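Local coordinates for protein endo-beta-1,4-glucanase (Bacillus licheniformis, PDB 2JEN) that probably hydrolyses the beta-1,4-glucan chains of xyloglucan and cellulose in plant cell-wall polysaccharides as a family 12 glycoside hydrolase, at residues W53-V58 with W77-N82; I158-T163 with V238-E243; D217-L222 with Q227-T232. The protein carries 1 engineered substitution. All blocks are in the same frame, centred on the assembly; numbering follows the deposited sequence. Where two conformers were deposited one is given.

The three contacts run across the beta sandwich, from the glycan site to the helix on the far side. Contacts 1 and 2, with centres about 17 Å apart, both belong to the ligand site: each contributes to holding the glucose of chain D, through Trp53 and Glu243 respectively. They also pack directly, Trp77 CZ3 lying 3.9 Å from Thr242 OG1. Contact 3 sits about 20 Å from contact 2, centre to centre, where helix 215-225 lies against the larger sheet; Ile158 CD1 meets Phe218 CG there at 3.9 Å. Contacts 1 and 3, about 33 Å apart between centres, do not touch and flank the chain's centre on opposite sides.

Contact 1: residues W53-V58 with W77-N82; sequences WGADQV and WNWPSN. With GLC (alpha-D-glucopyranose), chain B; XYS (alpha-D-xylopyranose), chain C; GLC (alpha-D-glucopyranose), chain D; SO4 (sulfate ion), chain G.
Ala55 and Val58 press on the rim of the Trp79 indole, joining a cleft loop of the family 12 beta sandwich to the end of strand 72-79. Ala55 CB comes to 3.5 Å from Trp79 CH2, the outer corner of the six-membered ring, while Val58 CG2 meets the neighbouring Trp79 CZ3 in the ring plane at 4.0 Å. Both methyls therefore touch the edge of the indole; elsewhere the ring stacks with Trp61, and its NE1 is hydrogen-bonded to Gln63. A type I turn from Ala55 to Val58 brings the two small side chains to the same tryptophan.

Earlier in the same loop, Trp53 faces the glycan instead. Its CB lies 3.4 Å from O5 of the xylose of chain C. Set between backbone N and carbonyl carbon (chi1 69°), CG sets one face of the indole against the glucose of chain B. CG faces that sugar's C3, Trp53 CD1 approaches its O2 at 3.6 Å, and C1 rides 3.6 Å above the ring plane near the rim. Farther round, CE3 faces C5, which makes the indole face a platform for the sugar's C-H groups. At the edge, Trp53 NE1 donates a hydrogen bond to O6 of the glucose of chain D, 3.0 Å away and bent to 143°, so one indole serves two adjoining sugars.

Within the turn, Gln57 extends to a sulfate ion, probably from the crystallisation liquor and also held by Lys38 of the third subunit; Gln57 NE2 donates to sulfate O2 at 3.1 Å and, more nearly straight at 160°, to O3 at 3.3 Å.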
loop_
_atom_site.group_PDB
_atom_site.type_symbol
_atom_site.label_atom_id
_atom_site.label_comp_id
_atom_site.label_asym_id
_atom_site.label_seq_id
_atom_site.Cartn_x
_atom_site.Cartn_y
_atom_site.Cartn_z
ATOM N N TRP A 53 13.786 -14.235 -7.789
ATOM C CA TRP A 53 14.460 -15.444 -7.374
ATOM C C TRP A 53 15.499 -15.262 -6.271
ATOM O O TRP A 53 15.805 -16.215 -5.550
ATOM C CB TRP A 53 15.129 -16.132 -8.544
ATOM C CG TRP A 53 16.308 -15.481 -9.183
ATOM C CD1 TRP A 53 16.305 -14.603 -10.244
ATOM C CD2 TRP A 53 17.685 -15.723 -8.880
ATOM N NE1 TRP A 53 17.598 -14.298 -10.602
ATOM C CE2 TRP A 53 18.446 -14.984 -9.794
ATOM C CE3 TRP A 53 18.334 -16.544 -7.958
ATOM C CZ2 TRP A 53 19.836 -15.010 -9.804
ATOM C CZ3 TRP A 53 19.725 -16.558 -7.951
ATOM C CH2 TRP A 53 20.447 -15.778 -8.864
ATOM N N GLY A 54 16.042 -14.066 -6.134
ATOM C CA GLY A 54 17.116 -13.780 -5.193
ATOM C C GLY A 54 16.691 -13.041 -3.956
ATOM O O GLY A 54 17.519 -12.466 -3.268
ATOM N N ALA A 55 15.388 -13.022 -3.669
ATOM C CA ALA A 55 14.833 -12.134 -2.641
ATOM C C ALA A 55 14.724 -12.702 -1.240
ATOM O O ALA A 55 14.359 -11.972 -0.320
ATOM C CB ALA A 55 13.466 -11.684 -3.103
ATOM N N ASP A 56 15.035 -13.990 -1.043
ATOM C CA ASP A 56 14.686 -14.658 0.230
ATOM C C ASP A 56 15.277 -13.992 1.474
ATOM O O ASP A 56 14.652 -14.025 2.548
ATOM C CB ASP A 56 15.114 -16.154 0.245
ATOM C CG ASP A 56 14.338 -17.035 -0.710
ATOM O OD1 ASP A 56 13.261 -16.652 -1.215
ATOM O OD2 ASP A 56 14.879 -18.137 -0.949
ATOM N N GLN A 57 16.485 -13.446 1.367
ATOM C CA GLN A 57 17.195 -12.949 2.527
ATOM C C GLN A 57 17.231 -11.434 2.652
ATOM O O GLN A 57 18.013 -10.888 3.439
ATOM C CB GLN A 57 18.627 -13.512 2.554
ATOM C CG GLN A 57 18.690 -15.035 2.594
ATOM C CD GLN A 57 20.093 -15.520 2.718
ATOM O OE1 GLN A 57 20.769 -15.727 1.726
ATOM N NE2 GLN A 57 20.549 -15.687 3.946
ATOM N N VAL A 58 16.358 -10.762 1.911
ATOM C CA VAL A 58 16.234 -9.301 1.980
ATOM C C VAL A 58 14.800 -8.874 2.232
ATOM O O VAL A 58 13.867 -9.654 2.022
ATOM C CB VAL A 58 16.848 -8.588 0.757
ATOM C CG1 VAL A 58 18.377 -8.905 0.640
ATOM C CG2 VAL A 58 16.136 -8.964 -0.534
ATOM N N TRP A 77 10.420 -1.196 -9.569
ATOM C CA TRP A 77 11.022 -1.943 -8.477
ATOM C C TRP A 77 11.645 -1.061 -7.404
ATOM O O TRP A 77 11.988 0.118 -7.633
ATOM C CB TRP A 77 12.129 -2.875 -9.003
ATOM C CG TRP A 77 13.366 -2.211 -9.569
ATOM C CD1 TRP A 77 14.455 -1.783 -8.885
ATOM C CD2 TRP A 77 13.639 -1.923 -10.952
ATOM N NE1 TRP A 77 15.389 -1.248 -9.755
ATOM C CE2 TRP A 77 14.912 -1.336 -11.027
ATOM C CE3 TRP A 77 12.930 -2.112 -12.134
ATOM C CZ2 TRP A 77 15.500 -0.980 -12.238
ATOM C CZ3 TRP A 77 13.515 -1.728 -13.345
ATOM C CH2 TRP A 77 14.794 -1.199 -13.369
ATOM N N ASN A 78 11.811 -1.675 -6.246
ATOM C CA ASN A 78 12.577 -1.129 -5.158
ATOM C C ASN A 78 13.234 -2.243 -4.377
ATOM O O ASN A 78 12.537 -3.078 -3.801
ATOM C CB ASN A 78 11.645 -0.369 -4.203
ATOM C CG ASN A 78 12.336 0.152 -2.993
ATOM O OD1 ASN A 78 13.431 0.677 -3.072
ATOM N ND2 ASN A 78 11.721 -0.028 -1.844
ATOM N N TRP A 79 14.576 -2.298 -4.434
ATOM C CA TRP A 79 15.398 -3.399 -3.909
ATOM C C TRP A 79 16.475 -2.756 -2.991
ATOM O O TRP A 79 17.626 -2.562 -3.391
ATOM C CB TRP A 79 16.040 -4.233 -5.013
ATOM C CG TRP A 79 15.032 -5.092 -5.663
ATOM C CD1 TRP A 79 14.442 -4.898 -6.861
ATOM C CD2 TRP A 79 14.439 -6.269 -5.113
ATOM N NE1 TRP A 79 13.511 -5.891 -7.114
ATOM C CE2 TRP A 79 13.476 -6.722 -6.025
ATOM C CE3 TRP A 79 14.621 -6.975 -3.934
ATOM C CZ2 TRP A 79 12.734 -7.864 -5.798
ATOM C CZ3 TRP A 79 13.894 -8.119 -3.717
ATOM C CH2 TRP A 79 12.943 -8.541 -4.641
ATOM N N PRO A 80 16.108 -2.363 -1.759
ATOM C CA PRO A 80 17.117 -1.706 -0.927
ATOM C C PRO A 80 18.184 -2.650 -0.375
ATOM O O PRO A 80 17.983 -3.328 0.624
ATOM C CB PRO A 80 16.295 -1.043 0.191
ATOM C CG PRO A 80 14.894 -1.088 -0.259
ATOM C CD PRO A 80 14.794 -2.317 -1.109
ATOM N N SER A 81 19.336 -2.675 -1.031
ATOM C CA SER A 81 20.449 -3.541 -0.647
ATOM C C SER A 81 21.731 -3.087 -1.357
ATOM O O SER A 81 21.683 -2.646 -2.505
ATOM C CB SER A 81 20.170 -4.973 -1.105
ATOM O OG SER A 81 21.268 -5.859 -0.751
ATOM N N ASN A 82 22.853 -3.259 -0.673
ATOM C CA ASN A 82 24.167 -2.959 -1.228
ATOM C C ASN A 82 24.914 -4.173 -1.760
ATOM O O ASN A 82 26.029 -4.016 -2.282
ATOM C CB ASN A 82 25.041 -2.222 -0.215
ATOM C CG ASN A 82 25.354 -3.054 1.009
ATOM O OD1 ASN A 82 25.675 -4.253 0.888
ATOM N ND2 ASN A 82 25.293 -2.448 2.198
HETATM C C1 GLC B . 17.904 -17.415 -12.550
HETATM C C2 GLC B . 16.435 -17.616 -12.866
HETATM C C3 GLC B . 15.705 -18.185 -11.675
HETATM C C4 GLC B . 16.420 -19.468 -11.256
HETATM C C5 GLC B . 17.895 -19.158 -10.950
HETATM C C6 GLC B . 18.632 -20.474 -10.662
HETATM O O2 GLC B . 15.795 -16.426 -13.326
HETATM O O3 GLC B . 14.315 -18.337 -12.009
HETATM O O4 GLC B . 15.859 -20.025 -10.102
HETATM O O5 GLC B . 18.494 -18.645 -12.123
HETATM O O6 GLC B . 18.985 -20.567 -9.300
HETATM C C1 XYS C . 11.925 -19.046 -8.557
HETATM C C2 XYS C . 11.338 -18.656 -7.206
HETATM C C3 XYS C . 10.284 -17.551 -7.349
HETATM C C4 XYS C . 10.836 -16.472 -8.288
HETATM C C5 XYS C . 11.381 -17.005 -9.621
HETATM O O2 XYS C . 10.722 -19.813 -6.619
HETATM O O3 XYS C . 9.872 -16.941 -6.107
HETATM O O4 XYS C . 9.879 -15.464 -8.476
HETATM O O5 XYS C . 12.328 -17.977 -9.350
HETATM C C1 GLC D . 22.231 -15.686 -15.053
HETATM C C2 GLC D . 22.172 -16.863 -14.082
HETATM C C3 GLC D . 20.784 -17.447 -14.120
HETATM C C4 GLC D . 19.797 -16.378 -13.665
HETATM C C5 GLC D . 19.958 -15.222 -14.662
HETATM C C6 GLC D . 18.926 -14.099 -14.503
HETATM O O1 GLC D . 23.505 -15.112 -15.141
HETATM O O2 GLC D . 23.031 -17.942 -14.377
HETATM O O3 GLC D . 20.861 -18.638 -13.336
HETATM O O4 GLC D . 18.472 -16.854 -13.751
HETATM O O5 GLC D . 21.287 -14.729 -14.580
HETATM O O6 GLC D . 18.909 -13.583 -13.189
HETATM S S SO4 G . 17.688 -15.307 6.446
HETATM O O1 SO4 G . 16.733 -14.512 5.703
HETATM O O2 SO4 G . 18.173 -16.489 5.735
HETATM O O3 SO4 G . 18.806 -14.340 6.403
HETATM O O4 SO4 G . 17.496 -15.508 7.877
#

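Contact 2: residues I158-T163 with V238-E243. With GLC (alpha-D-glucopyranose), chain E; GLC (alpha-D-glucopyranose), chain D.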
loop_
_atom_site.group_PDB
_atom_site.type_symbol
_atom_site.label_atom_id
_atom_site.label_comp_id
_atom_site.label_asym_id
_atom_site.label_seq_id
_atom_site.Cartn_x
_atom_site.Cartn_y
_atom_site.Cartn_z
ATOM N N ILE A 158 23.103 -11.487 -22.765
ATOM C CA ILE A 158 23.472 -10.400 -23.663
ATOM C C ILE A 158 23.028 -9.122 -23.006
ATOM O O ILE A 158 21.824 -8.805 -23.005
ATOM C CB ILE A 158 22.906 -10.581 -25.083
ATOM C CG1 ILE A 158 23.238 -11.958 -25.667
ATOM C CG2 ILE A 158 23.395 -9.424 -25.979
ATOM C CD1 ILE A 158 22.628 -12.262 -26.991
ATOM N N TRP A 159 23.966 -8.394 -22.436
ATOM C CA TRP A 159 23.675 -7.200 -21.661
ATOM C C TRP A 159 23.703 -5.955 -22.549
ATOM O O TRP A 159 24.742 -5.600 -23.122
ATOM C CB TRP A 159 24.657 -6.969 -20.507
ATOM C CG TRP A 159 24.785 -8.047 -19.476
ATOM C CD1 TRP A 159 24.584 -9.395 -19.608
ATOM C CD2 TRP A 159 25.258 -7.839 -18.149
ATOM N NE1 TRP A 159 24.864 -10.030 -18.414
ATOM C CE2 TRP A 159 25.291 -9.090 -17.511
ATOM C CE3 TRP A 159 25.654 -6.718 -17.443
ATOM C CZ2 TRP A 159 25.709 -9.248 -16.189
ATOM C CZ3 TRP A 159 26.063 -6.879 -16.110
ATOM C CH2 TRP A 159 26.096 -8.148 -15.522
ATOM N N LEU A 160 22.557 -5.296 -22.659
ATOM C CA LEU A 160 22.430 -4.028 -23.358
ATOM C C LEU A 160 22.675 -2.851 -22.444
ATOM O O LEU A 160 22.937 -1.748 -22.918
ATOM C CB LEU A 160 21.065 -3.928 -24.004
ATOM C CG LEU A 160 20.700 -4.990 -25.025
ATOM C CD1 LEU A 160 19.332 -4.712 -25.665
ATOM C CD2 LEU A 160 21.784 -5.215 -26.100
ATOM N N ASN A 161 22.582 -3.079 -21.130
ATOM C CA ASN A 161 22.873 -2.057 -20.147
ATOM C C ASN A 161 23.631 -2.714 -19.021
ATOM O O ASN A 161 23.234 -3.779 -18.548
ATOM C CB ASN A 161 21.565 -1.443 -19.601
ATOM C CG ASN A 161 21.792 -0.363 -18.536
ATOM O OD1 ASN A 161 22.327 -0.655 -17.466
ATOM N ND2 ASN A 161 21.385 0.873 -18.833
ATOM N N ASN A 162 24.725 -2.076 -18.579
ATOM C CA ASN A 162 25.405 -2.438 -17.342
ATOM C C ASN A 162 25.499 -1.176 -16.520
ATOM O O ASN A 162 26.150 -0.200 -16.960
ATOM C CB ASN A 162 26.826 -2.999 -17.611
ATOM C CG ASN A 162 27.513 -3.455 -16.379
ATOM O OD1 ASN A 162 26.916 -3.465 -15.294
ATOM N ND2 ASN A 162 28.813 -3.767 -16.494
ATOM N N THR A 163 24.860 -1.141 -15.348
ATOM C CA THR A 163 24.942 -0.006 -14.459
ATOM C C THR A 163 25.501 -0.455 -13.127
ATOM O O THR A 163 24.804 -0.987 -12.263
ATOM C CB THR A 163 23.582 0.693 -14.319
ATOM O OG1 THR A 163 23.174 1.164 -15.618
ATOM C CG2 THR A 163 23.680 1.888 -13.356
ATOM N N VAL A 238 14.196 -17.585 -24.680
ATOM C CA VAL A 238 14.816 -16.276 -24.783
ATOM C C VAL A 238 14.015 -15.364 -23.880
ATOM O O VAL A 238 12.794 -15.229 -24.040
ATOM C CB VAL A 238 14.847 -15.732 -26.216
ATOM C CG1 VAL A 238 15.335 -14.305 -26.263
ATOM C CG2 VAL A 238 15.705 -16.654 -27.111
ATOM N N GLU A 239 14.716 -14.779 -22.929
ATOM C CA GLU A 239 14.129 -13.877 -21.945
ATOM C C GLU A 239 14.831 -12.538 -22.031
ATOM O O GLU A 239 16.010 -12.483 -22.418
ATOM C CB GLU A 239 14.280 -14.439 -20.522
ATOM C CG GLU A 239 13.929 -15.893 -20.409
ATOM C CD GLU A 239 13.938 -16.475 -19.023
ATOM O OE1 GLU A 239 14.263 -15.769 -18.051
ATOM O OE2 GLU A 239 13.623 -17.685 -18.922
ATOM N N PHE A 240 14.165 -11.461 -21.653
ATOM C CA PHE A 240 14.801 -10.151 -21.566
ATOM C C PHE A 240 14.321 -9.494 -20.295
ATOM O O PHE A 240 13.113 -9.430 -20.041
ATOM C CB PHE A 240 14.440 -9.253 -22.741
ATOM C CG PHE A 240 15.047 -7.877 -22.648
ATOM C CD1 PHE A 240 14.326 -6.829 -22.141
ATOM C CD2 PHE A 240 16.363 -7.655 -23.026
ATOM C CE1 PHE A 240 14.907 -5.574 -22.013
ATOM C CE2 PHE A 240 16.946 -6.429 -22.887
ATOM C CZ PHE A 240 16.212 -5.374 -22.400
ATOM N N GLY A 241 15.256 -8.998 -19.488
ATOM C CA GLY A 241 14.842 -8.339 -18.265
ATOM C C GLY A 241 15.945 -7.577 -17.621
ATOM O O GLY A 241 16.972 -7.300 -18.269
ATOM N N THR A 242 15.713 -7.146 -16.385
ATOM C CA THR A 242 16.699 -6.387 -15.633
ATOM C C THR A 242 17.086 -7.173 -14.405
ATOM O O THR A 242 16.279 -7.335 -13.505
ATOM C CB THR A 242 16.177 -5.004 -15.240
ATOM O OG1 THR A 242 14.983 -5.169 -14.465
ATOM C CG2 THR A 242 15.840 -4.109 -16.427
ATOM N N GLU A 243 18.334 -7.622 -14.296
ATOM C CA GLU A 243 18.805 -8.141 -13.007
ATOM C C GLU A 243 19.032 -6.953 -12.123
ATOM O O GLU A 243 19.708 -5.994 -12.512
ATOM C CB GLU A 243 20.109 -8.919 -13.124
ATOM C CG GLU A 243 20.014 -10.205 -13.937
ATOM C CD GLU A 243 21.284 -11.019 -13.909
ATOM O OE1 GLU A 243 22.312 -10.544 -14.387
ATOM O OE2 GLU A 243 21.251 -12.152 -13.394
HETATM C C1 GLC E . 26.493 -12.204 -11.169
HETATM C C2 GLC E . 26.056 -11.814 -12.561
HETATM C C3 GLC E . 24.646 -12.268 -12.850
HETATM C C4 GLC E . 24.415 -13.731 -12.467
HETATM C C5 GLC E . 24.979 -13.975 -11.057
HETATM C C6 GLC E . 24.887 -15.455 -10.693
HETATM O O2 GLC E . 26.101 -10.408 -12.678
HETATM O O3 GLC E . 24.401 -12.112 -14.225
HETATM O O4 GLC E . 23.025 -14.044 -12.563
HETATM O O5 GLC E . 26.341 -13.614 -11.025
HETATM O O6 GLC E . 25.098 -15.601 -9.288
HETATM C C1 GLC D . 22.231 -15.686 -15.053
HETATM C C2 GLC D . 22.172 -16.863 -14.082
HETATM C C3 GLC D . 20.784 -17.447 -14.120
HETATM C C4 GLC D . 19.797 -16.378 -13.665
HETATM C C5 GLC D . 19.958 -15.222 -14.662
HETATM C C6 GLC D . 18.926 -14.099 -14.503
HETATM O O1 GLC D . 23.505 -15.112 -15.141
HETATM O O2 GLC D . 23.031 -17.942 -14.377
HETATM O O3 GLC D . 20.861 -18.638 -13.336
HETATM O O4 GLC D . 18.472 -16.854 -13.751
HETATM O O5 GLC D . 21.287 -14.729 -14.580
HETATM O O6 GLC D . 18.909 -13.583 -13.189
#
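Leu160 CD1 meets Phe240 CE2 at 4.0 Å, the two side chains crossing at about a right angle in the interior of the beta sandwich. A chi1 of 178° swings the Phe240 ring from strand 234-244 against Leu160; Val122 of the facing sheet touches both, and Tyr136 meets the phenylalanine ring edge-to-face. Leu160 stands at a classic beta bulge, sharing Ala134 as partner with Asn161, where strand 154-163 turns a corner.

Between the segments themselves the other part of the contact is looser and polar, and it faces the bound glycan. Trp159 CZ2 stays 4.1 Å from Glu243 OE1, and no hydrogen bond ties the segments directly. The sugar bridges the two residues instead: O2 of the glucose of chain E lies at the indole edge, 3.6 Å from Trp159 CH2, while its O3 donates a hydrogen bond to Glu243 OE1 at 2.6 Å. OE1 also accepts from Asn133 ND2, which helps fix the carboxyl group's rotation. The second oxygen, Glu243 OE2, accepts from O6 of the glucose of chain D at 2.8 Å. Glu243 thus holds hydroxyls of two sugar units with one carboxyl group, consistent with a pocket that recognises glucan hydroxyls.

Contact 3: residues D217-L222 with Q227-T232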
loop_
_atom_site.group_PDB
_atom_site.type_symbol
_atom_site.label_atom_id
_atom_site.label_comp_id
_atom_site.label_asym_id
_atom_site.label_seq_id
_atom_site.Cartn_x
_atom_site.Cartn_y
_atom_site.Cartn_z
ATOM N N ASP A 217 23.899 -15.781 -34.163
ATOM C CA ASP A 217 25.248 -15.221 -34.297
ATOM C C ASP A 217 26.077 -15.505 -33.038
ATOM O O ASP A 217 27.300 -15.708 -33.112
ATOM C CB ASP A 217 25.192 -13.710 -34.497
ATOM C CG ASP A 217 24.517 -13.263 -35.791
ATOM O OD1 ASP A 217 24.355 -14.093 -36.704
ATOM O OD2 ASP A 217 24.264 -12.035 -35.898
ATOM N N PHE A 218 25.440 -15.440 -31.874
ATOM C CA PHE A 218 26.119 -15.646 -30.598
ATOM C C PHE A 218 26.378 -17.131 -30.346
ATOM O O PHE A 218 27.489 -17.519 -29.918
ATOM C CB PHE A 218 25.289 -15.007 -29.468
ATOM C CG PHE A 218 25.208 -13.530 -29.590
ATOM C CD1 PHE A 218 24.292 -12.945 -30.452
ATOM C CD2 PHE A 218 26.089 -12.693 -28.887
ATOM C CE1 PHE A 218 24.261 -11.559 -30.624
ATOM C CE2 PHE A 218 26.050 -11.351 -29.041
ATOM C CZ PHE A 218 25.108 -10.762 -29.919
ATOM N N THR A 219 25.410 -17.997 -30.617
ATOM C CA THR A 219 25.637 -19.429 -30.432
ATOM C C THR A 219 26.669 -19.953 -31.454
ATOM O O THR A 219 27.449 -20.826 -31.112
ATOM C CB THR A 219 24.323 -20.228 -30.484
ATOM O OG1 THR A 219 23.632 -20.013 -31.735
ATOM C CG2 THR A 219 23.411 -19.830 -29.317
ATOM N N ASN A 220 26.661 -19.426 -32.682
ATOM C CA ASN A 220 27.723 -19.810 -33.650
ATOM C C ASN A 220 29.104 -19.399 -33.173
ATOM O O ASN A 220 30.075 -20.144 -33.347
ATOM C CB ASN A 220 27.455 -19.186 -35.012
ATOM C CG ASN A 220 26.451 -19.972 -35.832
ATOM O OD1 ASN A 220 26.062 -21.107 -35.484
ATOM N ND2 ASN A 220 26.026 -19.363 -36.948
ATOM N N TYR A 221 29.242 -18.223 -32.568
ATOM C CA TYR A 221 30.535 -17.827 -31.986
ATOM C C TYR A 221 30.924 -18.828 -30.923
ATOM O O TYR A 221 32.040 -19.331 -30.925
ATOM C CB TYR A 221 30.495 -16.394 -31.458
ATOM C CG TYR A 221 31.573 -16.040 -30.473
ATOM C CD1 TYR A 221 32.845 -15.656 -30.908
ATOM C CD2 TYR A 221 31.364 -16.094 -29.096
ATOM C CE1 TYR A 221 33.826 -15.258 -29.991
ATOM C CE2 TYR A 221 32.310 -15.709 -28.202
ATOM C CZ TYR A 221 33.548 -15.316 -28.639
ATOM O OH TYR A 221 34.469 -14.956 -27.703
ATOM N N LEU A 222 30.035 -19.152 -30.004
ATOM C CA LEU A 222 30.392 -20.059 -28.924
ATOM C C LEU A 222 30.720 -21.471 -29.420
ATOM O O LEU A 222 31.625 -22.110 -28.900
ATOM C CB LEU A 222 29.263 -20.070 -27.877
ATOM C CG LEU A 222 29.037 -18.778 -27.111
ATOM C CD1 LEU A 222 27.731 -18.905 -26.297
ATOM C CD2 LEU A 222 30.212 -18.426 -26.229
ATOM N N GLN A 227 34.512 -23.331 -29.530
ATOM C CA GLN A 227 34.333 -24.744 -29.186
ATOM C C GLN A 227 33.876 -24.970 -27.732
ATOM O O GLN A 227 34.246 -25.938 -27.049
ATOM C CB GLN A 227 35.600 -25.551 -29.494
ATOM C CG GLN A 227 36.015 -25.470 -30.979
ATOM C CD GLN A 227 36.789 -24.222 -31.333
ATOM O OE1 GLN A 227 36.574 -23.636 -32.402
ATOM N NE2 GLN A 227 37.722 -23.816 -30.453
ATOM N N TRP A 228 32.933 -24.118 -27.319
ATOM C CA TRP A 228 32.374 -24.135 -25.972
ATOM C C TRP A 228 30.928 -24.598 -25.892
ATOM O O TRP A 228 30.357 -24.659 -24.800
ATOM C CB TRP A 228 32.476 -22.735 -25.376
ATOM C CG TRP A 228 33.816 -22.338 -24.970
ATOM C CD1 TRP A 228 34.898 -23.168 -24.766
ATOM C CD2 TRP A 228 34.268 -21.030 -24.719
ATOM N NE1 TRP A 228 35.968 -22.442 -24.382
ATOM C CE2 TRP A 228 35.642 -21.125 -24.369
ATOM C CE3 TRP A 228 33.658 -19.777 -24.745
ATOM C CZ2 TRP A 228 36.393 -20.032 -24.001
ATOM C CZ3 TRP A 228 34.470 -18.648 -24.445
ATOM C CH2 TRP A 228 35.797 -18.805 -24.078
ATOM N N LEU A 229 30.308 -24.915 -27.017
ATOM C CA LEU A 229 28.896 -25.251 -27.046
ATOM C C LEU A 229 28.656 -26.242 -28.169
ATOM O O LEU A 229 29.038 -25.971 -29.318
ATOM C CB LEU A 229 28.104 -23.963 -27.259
ATOM C CG LEU A 229 26.582 -24.026 -27.165
ATOM C CD1 LEU A 229 26.128 -24.462 -25.769
ATOM C CD2 LEU A 229 26.051 -22.660 -27.517
ATOM N N SER A 230 28.023 -27.363 -27.842
ATOM C CA SER A 230 27.647 -28.353 -28.824
ATOM C C SER A 230 26.371 -27.994 -29.561
ATOM O O SER A 230 25.389 -27.606 -28.946
ATOM C CB SER A 230 27.467 -29.699 -28.141
ATOM O OG SER A 230 26.941 -30.649 -29.072
ATOM N N LYS A 231 26.330 -28.183 -30.881
ATOM C CA LYS A 231 25.082 -27.898 -31.607
ATOM C C LYS A 231 24.013 -28.983 -31.459
ATOM O O LYS A 231 22.898 -28.817 -31.979
ATOM C CB LYS A 231 25.334 -27.492 -33.053
ATOM C CG LYS A 231 26.145 -26.187 -33.185
ATOM C CD LYS A 231 26.154 -25.625 -34.591
ATOM C CE LYS A 231 27.111 -24.481 -34.776
ATOM N NZ LYS A 231 27.102 -23.961 -36.170
ATOM N N THR A 232 24.288 -30.018 -30.672
ATOM C CA THR A 232 23.249 -30.958 -30.276
ATOM C C THR A 232 22.264 -30.326 -29.248
ATOM O O THR A 232 21.192 -30.865 -28.989
ATOM C CB THR A 232 23.785 -32.242 -29.640
ATOM O OG1 THR A 232 24.561 -31.950 -28.475
ATOM C CG2 THR A 232 24.649 -32.998 -30.639
#
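Trp228 offers its indole edge to Leu222: CD2 of the leucine lies in the ring plane, 4.0 Å from Trp228 CE3, with the side chains crossing at about a right angle. Lys186 adds a cation-pi contact to the same ring. The second flat group, the amide of Asn220, receives Lys231 NZ at OD1 from above the carbonyl plane, at 3.1 Å and 48° out of it, so the bond does not use a lone-pair direction.

The loop before strand 234-244 folds back here against helix 215-225, which packs on the larger sheet. Gln227, the first residue after the helix to leave helical phi/psi, with positive phi (55°), reverses the backbone so that Trp228 N donates to Leu222 O at 2.9 Å, a nearly straight bond of 167° that ties the outgoing loop to the last turn of the helix. Apolar packing follows: Leu222 CB touches Leu229 CB at 4.1 Å, and Leu229 CD2 reaches Thr219 CB at 4.2 Å, next to Leu112.

Lys231, extended beyond CG, reaches across to Asn220. Its ammonium also forms a salt bridge with Asp224, so its charge is probably balanced chiefly by that aspartate, with the Asn220 carbonyl oxygen as a neutral second acceptor.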